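Local coordinates for 450aa long hypothetical fmu protein (Pyrococcus horikoshii, PDB 2YXL) that probably methylates cytosine at ring carbon 5 in RNA using S-adenosyl-L-methionine, and binds the cofactor analogue sinefungin, at residues 64-69 with 352-357; 249-254 with 441-446; 112-117 with 128-133. All coordinates share one frame; numbering follows the deposited sequence.

The three contacts lie on both sides of the chain's centre. Contact 3 pairs two consecutive helices, 104-121 and 124-138, near the N-terminus. Contact 1 is on the same side, about 24 Å from contact 3 between centres, and closes a loop in the sequence that contains it: helix 47-75 of the N-terminal helical part meets the short helix 352-355 of the methyltransferase region. Contact 2 is on the opposite side, its centre about 30 Å from that of contact 1 and about 50 Å from that of contact 3; there helix 246-255 packs on strand 441-447. Its segments alternate with those of contact 1. Contact 1 thus joins the helical part to the cofactor-binding part, while contacts 2 and 3 belong each to one of them.

Contact 1 of 3, residues 64-69 with 352-357; sequences QGLIDK and LRWRLR
The indole of W354 lies flat over the backbone of G65, whose CA stands 3.6 Å from the centroid of the six-membered ring and 18° off its normal, a CH-pi contact. G65 N, 3.4 Å from W354 CD2, shares the same face nearer the rim. Such closeness depends on the missing side chain, since one at G65 would run into the indole. With CG anti to the carbonyl carbon (chi1 -59°), W354 reaches across to helix 47-75. L66 crosses the far end of the indole, CG to CH2 at 3.8 Å. At the other end Q64 runs past in the opposite direction, its CB 3.8 Å from CD1 of W354. The indole nitrogen is hydrogen-bonded to the carbonyl of K62, close to a kink in the helix where the nitrogens of G65 and L66 lack bonds to the preceding turn. On the ring's second face R353 CG packs. Around this joint, L66 also touches W153 of helix 147-155, P158 borders W354, and D68 makes a salt bridge to R91 of helix 84-99. W354 provides the contact with helix 47-75, while R353 fastens the short helix 352-355 to L156, V180 and N181 by hydrogen bonds.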
loop_
_atom_site.group_PDB
_atom_site.type_symbol
_atom_site.label_atom_id
_atom_site.label_comp_id
_atom_site.label_asym_id
_atom_site.label_seq_id
_atom_site.Cartn_x
_atom_site.Cartn_y
_atom_site.Cartn_z
ATOM N N GLN A 64 15.346 -2.768 2.782
ATOM C CA GLN A 64 15.908 -2.692 1.432
ATOM C C GLN A 64 17.111 -1.757 1.325
ATOM O O GLN A 64 18.168 -2.150 0.815
ATOM C CB GLN A 64 14.824 -2.272 0.436
ATOM C CG GLN A 64 15.120 -2.636 -1.007
ATOM C CD GLN A 64 14.211 -1.921 -1.988
ATOM O OE1 GLN A 64 13.435 -2.555 -2.704
ATOM N NE2 GLN A 64 14.303 -0.595 -2.028
ATOM N N GLY A 65 16.942 -0.532 1.816
ATOM C CA GLY A 65 17.985 0.489 1.749
ATOM C C GLY A 65 19.227 0.141 2.541
ATOM O O GLY A 65 20.339 0.511 2.163
ATOM N N LEU A 66 19.035 -0.573 3.645
ATOM C CA LEU A 66 20.142 -0.992 4.491
ATOM C C LEU A 66 20.865 -2.186 3.869
ATOM O O LEU A 66 22.100 -2.242 3.861
ATOM C CB LEU A 66 19.644 -1.303 5.904
ATOM C CG LEU A 66 19.083 -0.108 6.690
ATOM C CD1 LEU A 66 18.211 -0.561 7.862
ATOM C CD2 LEU A 66 20.197 0.819 7.172
ATOM N N ILE A 67 20.085 -3.126 3.338
ATOM C CA ILE A 67 20.616 -4.259 2.581
ATOM C C ILE A 67 21.485 -3.777 1.406
ATOM O O ILE A 67 22.594 -4.280 1.196
ATOM C CB ILE A 67 19.469 -5.202 2.109
ATOM C CG1 ILE A 67 18.907 -5.990 3.304
ATOM C CG2 ILE A 67 19.942 -6.148 1.008
ATOM C CD1 ILE A 67 17.571 -6.687 3.054
ATOM N N ASP A 68 20.983 -2.785 0.669
ATOM C CA ASP A 68 21.704 -2.202 -0.465
ATOM C C ASP A 68 23.050 -1.598 -0.062
ATOM O O ASP A 68 24.043 -1.789 -0.766
ATOM C CB ASP A 68 20.840 -1.158 -1.192
ATOM C CG ASP A 68 19.678 -1.782 -1.975
ATOM O OD1 ASP A 68 19.597 -3.031 -2.073
ATOM O OD2 ASP A 68 18.840 -1.014 -2.499
ATOM N N LYS A 69 23.085 -0.888 1.069
ATOM C CA LYS A 69 24.342 -0.347 1.607
ATOM C C LYS A 69 25.369 -1.440 1.903
ATOM O O LYS A 69 26.568 -1.229 1.711
ATOM C CB LYS A 69 24.108 0.482 2.870
ATOM C CG LYS A 69 23.527 1.863 2.620
ATOM C CD LYS A 69 23.623 2.736 3.870
ATOM C CE LYS A 69 22.583 3.852 3.858
ATOM N NZ LYS A 69 22.726 4.763 2.684
ATOM N N LEU A 352 8.423 1.202 0.353
ATOM C CA LEU A 352 8.132 2.590 -0.011
ATOM C C LEU A 352 8.967 3.608 0.760
ATOM O O LEU A 352 9.320 4.662 0.217
ATOM C CB LEU A 352 6.637 2.905 0.125
ATOM C CG LEU A 352 5.702 2.309 -0.937
ATOM C CD1 LEU A 352 4.278 2.787 -0.728
ATOM C CD2 LEU A 352 6.164 2.637 -2.355
ATOM N N ARG A 353 9.297 3.282 2.009
ATOM C CA ARG A 353 10.131 4.149 2.838
ATOM C C ARG A 353 11.495 4.428 2.195
ATOM O O ARG A 353 12.109 5.459 2.461
ATOM C CB ARG A 353 10.302 3.564 4.246
ATOM C CG ARG A 353 11.238 2.358 4.327
ATOM C CD ARG A 353 11.211 1.690 5.686
ATOM N NE ARG A 353 9.934 1.039 5.966
ATOM C CZ ARG A 353 9.600 0.509 7.141
ATOM N NH1 ARG A 353 8.410 -0.058 7.296
ATOM N NH2 ARG A 353 10.450 0.544 8.163
ATOM N N TRP A 354 11.951 3.511 1.344
ATOM C CA TRP A 354 13.242 3.647 0.674
ATOM C C TRP A 354 13.137 4.268 -0.722
ATOM O O TRP A 354 14.089 4.880 -1.204
ATOM C CB TRP A 354 13.959 2.293 0.614
ATOM C CG TRP A 354 14.194 1.710 1.970
ATOM C CD1 TRP A 354 13.534 0.654 2.536
ATOM C CD2 TRP A 354 15.130 2.169 2.951
ATOM N NE1 TRP A 354 14.011 0.421 3.800
ATOM C CE2 TRP A 354 14.989 1.336 4.084
ATOM C CE3 TRP A 354 16.079 3.201 2.983
ATOM C CZ2 TRP A 354 15.764 1.498 5.235
ATOM C CZ3 TRP A 354 16.849 3.362 4.129
ATOM C CH2 TRP A 354 16.684 2.514 5.240
ATOM N N ARG A 355 11.979 4.113 -1.359
ATOM C CA ARG A 355 11.768 4.619 -2.719
ATOM C C ARG A 355 11.276 6.066 -2.743
ATOM O O ARG A 355 11.370 6.738 -3.770
ATOM C CB ARG A 355 10.804 3.715 -3.505
ATOM C CG ARG A 355 11.102 2.212 -3.393
ATOM C CD ARG A 355 11.342 1.563 -4.758
ATOM N NE ARG A 355 10.259 1.802 -5.716
ATOM C CZ ARG A 355 10.297 1.453 -7.002
ATOM N NH1 ARG A 355 9.261 1.717 -7.788
ATOM N NH2 ARG A 355 11.363 0.841 -7.511
ATOM N N LEU A 356 10.763 6.539 -1.608
ATOM C CA LEU A 356 10.250 7.904 -1.483
ATOM C C LEU A 356 11.326 8.983 -1.519
ATOM O O LEU A 356 12.403 8.823 -0.944
ATOM C CB LEU A 356 9.419 8.066 -0.208
ATOM C CG LEU A 356 7.904 7.942 -0.357
ATOM C CD1 LEU A 356 7.230 8.129 0.993
ATOM C CD2 LEU A 356 7.377 8.954 -1.376
ATOM N N ARG A 357 10.996 10.086 -2.189
ATOM C CA ARG A 357 11.879 11.238 -2.353
ATOM C C ARG A 357 11.179 12.520 -1.853
ATOM O O ARG A 357 9.985 12.497 -1.558
ATOM C CB ARG A 357 12.280 11.362 -3.821
ATOM C CG ARG A 357 13.108 10.207 -4.370
ATOM C CD ARG A 357 13.086 10.195 -5.895
ATOM N NE ARG A 357 13.466 11.487 -6.470
ATOM C CZ ARG A 357 14.712 11.850 -6.761
ATOM N NH1 ARG A 357 14.947 13.047 -7.277
ATOM N NH2 ARG A 357 15.724 11.023 -6.540
#

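Contact 2 of 3, residues 249-254 with 441-446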
loop_
_atom_site.group_PDB
_atom_site.type_symbol
_atom_site.label_atom_id
_atom_site.label_comp_id
_atom_site.label_asym_id
_atom_site.label_seq_id
_atom_site.Cartn_x
_atom_site.Cartn_y
_atom_site.Cartn_z
ATOM N N ALA A 249 -12.014 2.766 4.266
ATOM C CA ALA A 249 -13.452 2.509 4.390
ATOM C C ALA A 249 -14.187 3.651 5.090
ATOM O O ALA A 249 -15.326 3.966 4.740
ATOM C CB ALA A 249 -13.695 1.210 5.120
ATOM N N VAL A 250 -13.532 4.254 6.083
ATOM C CA VAL A 250 -14.076 5.392 6.829
ATOM C C VAL A 250 -14.317 6.598 5.909
ATOM O O VAL A 250 -15.331 7.292 6.039
ATOM C CB VAL A 250 -13.144 5.781 8.015
ATOM C CG1 VAL A 250 -13.545 7.126 8.627
ATOM C CG2 VAL A 250 -13.142 4.689 9.078
ATOM N N ALA A 251 -13.389 6.824 4.980
ATOM C CA ALA A 251 -13.480 7.923 4.015
ATOM C C ALA A 251 -14.857 8.023 3.360
ATOM O O ALA A 251 -15.520 9.056 3.474
ATOM C CB ALA A 251 -12.384 7.803 2.957
ATOM N N SER A 252 -15.294 6.948 2.703
ATOM C CA SER A 252 -16.597 6.926 2.032
ATOM C C SER A 252 -17.765 7.157 2.987
ATOM O O SER A 252 -18.734 7.825 2.629
ATOM C CB SER A 252 -16.802 5.620 1.264
ATOM O OG SER A 252 -15.925 5.536 0.156
ATOM N N ILE A 253 -17.672 6.604 4.196
ATOM C CA ILE A 253 -18.727 6.760 5.201
ATOM C C ILE A 253 -18.834 8.219 5.658
ATOM O O ILE A 253 -19.934 8.732 5.855
ATOM C CB ILE A 253 -18.530 5.789 6.407
ATOM C CG1 ILE A 253 -18.730 4.340 5.957
ATOM C CG2 ILE A 253 -19.499 6.112 7.556
ATOM C CD1 ILE A 253 -18.011 3.305 6.813
ATOM N N VAL A 254 -17.686 8.877 5.803
ATOM C CA VAL A 254 -17.625 10.282 6.214
ATOM C C VAL A 254 -18.267 11.225 5.181
ATOM O O VAL A 254 -19.084 12.074 5.545
ATOM C CB VAL A 254 -16.167 10.708 6.556
ATOM C CG1 VAL A 254 -16.009 12.232 6.574
ATOM C CG2 VAL A 254 -15.749 10.111 7.895
ATOM N N PHE A 441 -3.425 8.124 7.549
ATOM C CA PHE A 441 -4.468 8.651 6.675
ATOM C C PHE A 441 -4.866 10.070 7.066
ATOM O O PHE A 441 -4.662 10.488 8.209
ATOM C CB PHE A 441 -5.690 7.735 6.732
ATOM C CG PHE A 441 -6.384 7.550 5.413
ATOM C CD1 PHE A 441 -7.542 8.259 5.117
ATOM C CD2 PHE A 441 -5.891 6.650 4.476
ATOM C CE1 PHE A 441 -8.199 8.080 3.905
ATOM C CE2 PHE A 441 -6.539 6.461 3.256
ATOM C CZ PHE A 441 -7.696 7.182 2.970
ATOM N N PHE A 442 -5.430 10.803 6.108
ATOM C CA PHE A 442 -5.863 12.175 6.336
ATOM C C PHE A 442 -7.236 12.416 5.730
ATOM O O PHE A 442 -7.532 11.932 4.639
ATOM C CB PHE A 442 -4.844 13.156 5.758
ATOM C CG PHE A 442 -5.209 14.603 5.959
ATOM C CD1 PHE A 442 -5.047 15.209 7.204
ATOM C CD2 PHE A 442 -5.706 15.360 4.903
ATOM C CE1 PHE A 442 -5.376 16.538 7.393
ATOM C CE2 PHE A 442 -6.038 16.695 5.082
ATOM C CZ PHE A 442 -5.875 17.285 6.331
ATOM N N TYR A 443 -8.063 13.167 6.456
ATOM C CA TYR A 443 -9.432 13.474 6.049
ATOM C C TYR A 443 -9.695 14.974 6.145
ATOM O O TYR A 443 -9.370 15.607 7.157
ATOM C CB TYR A 443 -10.446 12.749 6.948
ATOM C CG TYR A 443 -10.223 11.265 7.122
ATOM C CD1 TYR A 443 -9.257 10.787 8.005
ATOM C CD2 TYR A 443 -11.004 10.337 6.429
ATOM C CE1 TYR A 443 -9.052 9.432 8.178
ATOM C CE2 TYR A 443 -10.810 8.973 6.596
ATOM C CZ TYR A 443 -9.832 8.530 7.475
ATOM O OH TYR A 443 -9.616 7.187 7.653
ATOM N N ALA A 444 -10.295 15.537 5.098
ATOM C CA ALA A 444 -10.753 16.923 5.123
ATOM C C ALA A 444 -12.100 17.035 4.428
ATOM O O ALA A 444 -12.191 16.866 3.210
ATOM C CB ALA A 444 -9.740 17.834 4.471
ATOM N N LEU A 445 -13.142 17.301 5.211
ATOM C CA LEU A 445 -14.489 17.439 4.675
ATOM C C LEU A 445 -14.837 18.912 4.476
ATOM O O LEU A 445 -14.676 19.736 5.380
ATOM C CB LEU A 445 -15.521 16.734 5.567
ATOM C CG LEU A 445 -16.945 16.551 5.019
ATOM C CD1 LEU A 445 -16.973 15.650 3.782
ATOM C CD2 LEU A 445 -17.877 16.008 6.095
ATOM N N LEU A 446 -15.315 19.222 3.276
ATOM C CA LEU A 446 -15.539 20.594 2.848
ATOM C C LEU A 446 -16.925 20.717 2.237
ATOM O O LEU A 446 -17.388 19.802 1.560
ATOM C CB LEU A 446 -14.478 20.991 1.812
ATOM C CG LEU A 446 -13.016 20.705 2.183
ATOM C CD1 LEU A 446 -12.184 20.307 0.967
ATOM C CD2 LEU A 446 -12.400 21.889 2.917
#
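The hydroxyl of Y443 rests against V250, 3.8 Å from its CB, and is hydrogen-bonded to the carbonyl of A247, one turn earlier on helix 246-255. The strand thus fixes its tyrosine on the helix by one polar bond, and the rest of the contact is apolar. Y443 CG stands anti to the carbonyl carbon (chi1 -51°), which carries the ring across the gap to the helix. There the ring meets A251 edge-on: the backbone N of A251 lies near the ring plane, 3.7 Å from CE2, and its methyl is next to the same carbon. V250 crosses the tyrosine at about a right angle, its CG1 3.9 Å from CE2 of Y443. A face of the ring takes CD1 of F441, two residues back on the strand. F441 in turn sends CE1 to the methyl of A251, 4.3 Å away. Further along, V254 CG1 and L445 CD2 meet at 4.2 Å. A phenylalanine in place of Y443 would probably leave the carbonyl of A247 without its partner and strip V250 of the oxygen it packs on. F441 leads to the functional centre, its side chain being about 4 Å from those of K273, predicted to bind S-adenosyl-L-methionine, and C390, the predicted nucleophile. The short segments 249-254 and 441-446 run nearly parallel, 6° between their directions, with a closest approach of 9.8 Å between axes. A helix laid on a sheet whose reversed strand, here 441-447, is inserted between 383-389 and 412-413 toward one side is characteristic of the Rossmann-like class I methyltransferase fold.

Contact 3 of 3, residues 112-117 with 128-133; sequences WKASDF and MYFWDL
This is the packing of two successive helices of the N-terminal helical part, 104-121 and 124-138, which run antiparallel as a helical hairpin. Their short segments approach to 8.8 Å between axes at an angle of 151°, and S115 and W131 have the closest CA atoms. S115 sits in the middle: its OG lies near the plane of two aromatic rings, at the edge of each, 3.3 Å from CD2 of F130 and 3.7 Å from CD1 of W131. The hydroxyl's polar partner is on its own helix, the carbonyl of R111. Toward the inner side, the methyl of A114 packs on CE2 of F130 at 3.9 Å; A114 also touches I15 and I19 of helix 12-24, and F130 touches A89 and L90 of helix 84-99, tying the hairpin to its neighbours. Toward the outer side, the indoles of W112 and W131 reach out in the same direction and form an edge-to-face pair with centroids 5.0 Å apart and planes at 61°. The edge belongs to W131, whose NE1 comes over the six-membered ring of W112 away from its middle, 3.8 Å from CZ3. W131 can do this because its CG is turned anti to its backbone nitrogen (chi1 -164°), while R111 makes a cation-pi contact with its ring and donates NH1 to its backbone oxygen. Chemically, then, the contact between these segments is mainly aromatic and apolar, with the serine hydroxyl satisfied within its helix and R111 supplying a polar link from the first helix to the second.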
loop_
_atom_site.group_PDB
_atom_site.type_symbol
_atom_site.label_atom_id
_atom_site.label_comp_id
_atom_site.label_asym_id
_atom_site.label_seq_id
_atom_site.Cartn_x
_atom_site.Cartn_y
_atom_site.Cartn_z
ATOM N N TRP A 112 23.898 -23.076 -5.390
ATOM C CA TRP A 112 23.709 -23.835 -6.622
ATOM C C TRP A 112 22.404 -23.542 -7.357
ATOM O O TRP A 112 22.413 -23.363 -8.573
ATOM C CB TRP A 112 23.878 -25.336 -6.365
ATOM C CG TRP A 112 25.243 -25.666 -5.845
ATOM C CD1 TRP A 112 25.579 -25.963 -4.556
ATOM C CD2 TRP A 112 26.462 -25.695 -6.596
ATOM N NE1 TRP A 112 26.931 -26.187 -4.459
ATOM C CE2 TRP A 112 27.497 -26.029 -5.697
ATOM C CE3 TRP A 112 26.780 -25.477 -7.944
ATOM C CZ2 TRP A 112 28.830 -26.151 -6.101
ATOM C CZ3 TRP A 112 28.104 -25.598 -8.345
ATOM C CH2 TRP A 112 29.112 -25.934 -7.426
ATOM N N LYS A 113 21.293 -23.479 -6.630
ATOM C CA LYS A 113 19.985 -23.326 -7.274
ATOM C C LYS A 113 19.655 -21.872 -7.623
ATOM O O LYS A 113 19.003 -21.616 -8.636
ATOM C CB LYS A 113 18.864 -23.957 -6.432
ATOM C CG LYS A 113 19.223 -25.285 -5.758
ATOM C CD LYS A 113 19.647 -26.380 -6.743
ATOM C CE LYS A 113 18.474 -27.232 -7.210
ATOM N NZ LYS A 113 18.945 -28.353 -8.071
ATOM N N ALA A 114 20.103 -20.933 -6.789
ATOM C CA ALA A 114 19.904 -19.501 -7.044
ATOM C C ALA A 114 20.777 -19.013 -8.195
ATOM O O ALA A 114 20.313 -18.270 -9.062
ATOM C CB ALA A 114 20.180 -18.683 -5.789
ATOM N N SER A 115 22.041 -19.434 -8.189
ATOM C CA SER A 115 22.978 -19.117 -9.261
ATOM C C SER A 115 22.445 -19.590 -10.603
ATOM O O SER A 115 22.498 -18.858 -11.591
ATOM C CB SER A 115 24.335 -19.765 -8.998
ATOM O OG SER A 115 24.970 -19.177 -7.879
ATOM N N ASP A 116 21.926 -20.815 -10.621
ATOM C CA ASP A 116 21.403 -21.419 -11.838
ATOM C C ASP A 116 20.138 -20.720 -12.314
ATOM O O ASP A 116 19.964 -20.493 -13.515
ATOM C CB ASP A 116 21.130 -22.908 -11.622
ATOM C CG ASP A 116 20.955 -23.667 -12.924
ATOM O OD1 ASP A 116 21.607 -23.305 -13.931
ATOM O OD2 ASP A 116 20.170 -24.637 -12.937
ATOM N N PHE A 117 19.270 -20.373 -11.367
ATOM C CA PHE A 117 17.993 -19.738 -11.677
ATOM C C PHE A 117 18.159 -18.370 -12.342
ATOM O O PHE A 117 17.513 -18.094 -13.356
ATOM C CB PHE A 117 17.118 -19.635 -10.419
ATOM C CG PHE A 117 15.807 -18.923 -10.638
ATOM C CD1 PHE A 117 15.518 -17.750 -9.947
ATOM C CD2 PHE A 117 14.862 -19.424 -11.531
ATOM C CE1 PHE A 117 14.305 -17.085 -10.140
ATOM C CE2 PHE A 117 13.648 -18.769 -11.732
ATOM C CZ PHE A 117 13.367 -17.598 -11.036
ATOM N N MET A 128 27.356 -16.832 -12.439
ATOM C CA MET A 128 28.750 -17.029 -12.042
ATOM C C MET A 128 29.221 -15.924 -11.101
ATOM O O MET A 128 29.841 -16.200 -10.073
ATOM C CB MET A 128 29.673 -17.097 -13.267
ATOM C CG MET A 128 29.653 -18.420 -14.014
ATOM S SD MET A 128 30.612 -18.332 -15.543
ATOM C CE MET A 128 30.226 -19.920 -16.274
ATOM N N TYR A 129 28.916 -14.680 -11.459
ATOM C CA TYR A 129 29.267 -13.517 -10.649
ATOM C C TYR A 129 28.647 -13.606 -9.250
ATOM O O TYR A 129 29.309 -13.307 -8.254
ATOM C CB TYR A 129 28.841 -12.232 -11.368
ATOM C CG TYR A 129 29.149 -10.949 -10.628
ATOM C CD1 TYR A 129 30.434 -10.409 -10.623
ATOM C CD2 TYR A 129 28.147 -10.264 -9.950
ATOM C CE1 TYR A 129 30.714 -9.224 -9.944
ATOM C CE2 TYR A 129 28.411 -9.083 -9.273
ATOM C CZ TYR A 129 29.693 -8.570 -9.272
ATOM O OH TYR A 129 29.941 -7.396 -8.597
ATOM N N PHE A 130 27.385 -14.027 -9.191
ATOM C CA PHE A 130 26.696 -14.277 -7.927
ATOM C C PHE A 130 27.425 -15.346 -7.120
ATOM O O PHE A 130 27.720 -15.151 -5.941
ATOM C CB PHE A 130 25.251 -14.710 -8.181
ATOM C CG PHE A 130 24.466 -14.984 -6.922
ATOM C CD1 PHE A 130 23.994 -13.935 -6.138
ATOM C CD2 PHE A 130 24.195 -16.291 -6.528
ATOM C CE1 PHE A 130 23.271 -14.182 -4.979
ATOM C CE2 PHE A 130 23.468 -16.549 -5.368
ATOM C CZ PHE A 130 23.004 -15.495 -4.592
ATOM N N TRP A 131 27.715 -16.464 -7.782
ATOM C CA TRP A 131 28.430 -17.590 -7.198
ATOM C C TRP A 131 29.754 -17.146 -6.572
ATOM O O TRP A 131 30.103 -17.581 -5.472
ATOM C CB TRP A 131 28.672 -18.645 -8.281
ATOM C CG TRP A 131 29.049 -20.002 -7.774
ATOM C CD1 TRP A 131 28.200 -21.029 -7.471
ATOM C CD2 TRP A 131 30.372 -20.488 -7.528
ATOM N NE1 TRP A 131 28.912 -22.124 -7.046
ATOM C CE2 TRP A 131 30.247 -21.822 -7.070
ATOM C CE3 TRP A 131 31.651 -19.928 -7.644
ATOM C CZ2 TRP A 131 31.357 -22.608 -6.728
ATOM C CZ3 TRP A 131 32.758 -20.711 -7.308
ATOM C CH2 TRP A 131 32.599 -22.037 -6.852
ATOM N N ASP A 132 30.467 -16.265 -7.274
ATOM C CA ASP A 132 31.737 -15.702 -6.812
ATOM C C ASP A 132 31.602 -14.787 -5.588
ATOM O O ASP A 132 32.578 -14.573 -4.869
ATOM C CB ASP A 132 32.428 -14.930 -7.945
ATOM C CG ASP A 132 33.063 -15.838 -8.981
ATOM O OD1 ASP A 132 33.302 -17.031 -8.686
ATOM O OD2 ASP A 132 33.343 -15.354 -10.098
ATOM N N LEU A 133 30.407 -14.248 -5.358
ATOM C CA LEU A 133 30.184 -13.318 -4.249
ATOM C C LEU A 133 29.672 -13.964 -2.960
ATOM O O LEU A 133 29.785 -13.373 -1.881
ATOM C CB LEU A 133 29.219 -12.204 -4.663
ATOM C CG LEU A 133 29.711 -11.161 -5.662
ATOM C CD1 LEU A 133 28.521 -10.364 -6.154
ATOM C CD2 LEU A 133 30.780 -10.253 -5.059
#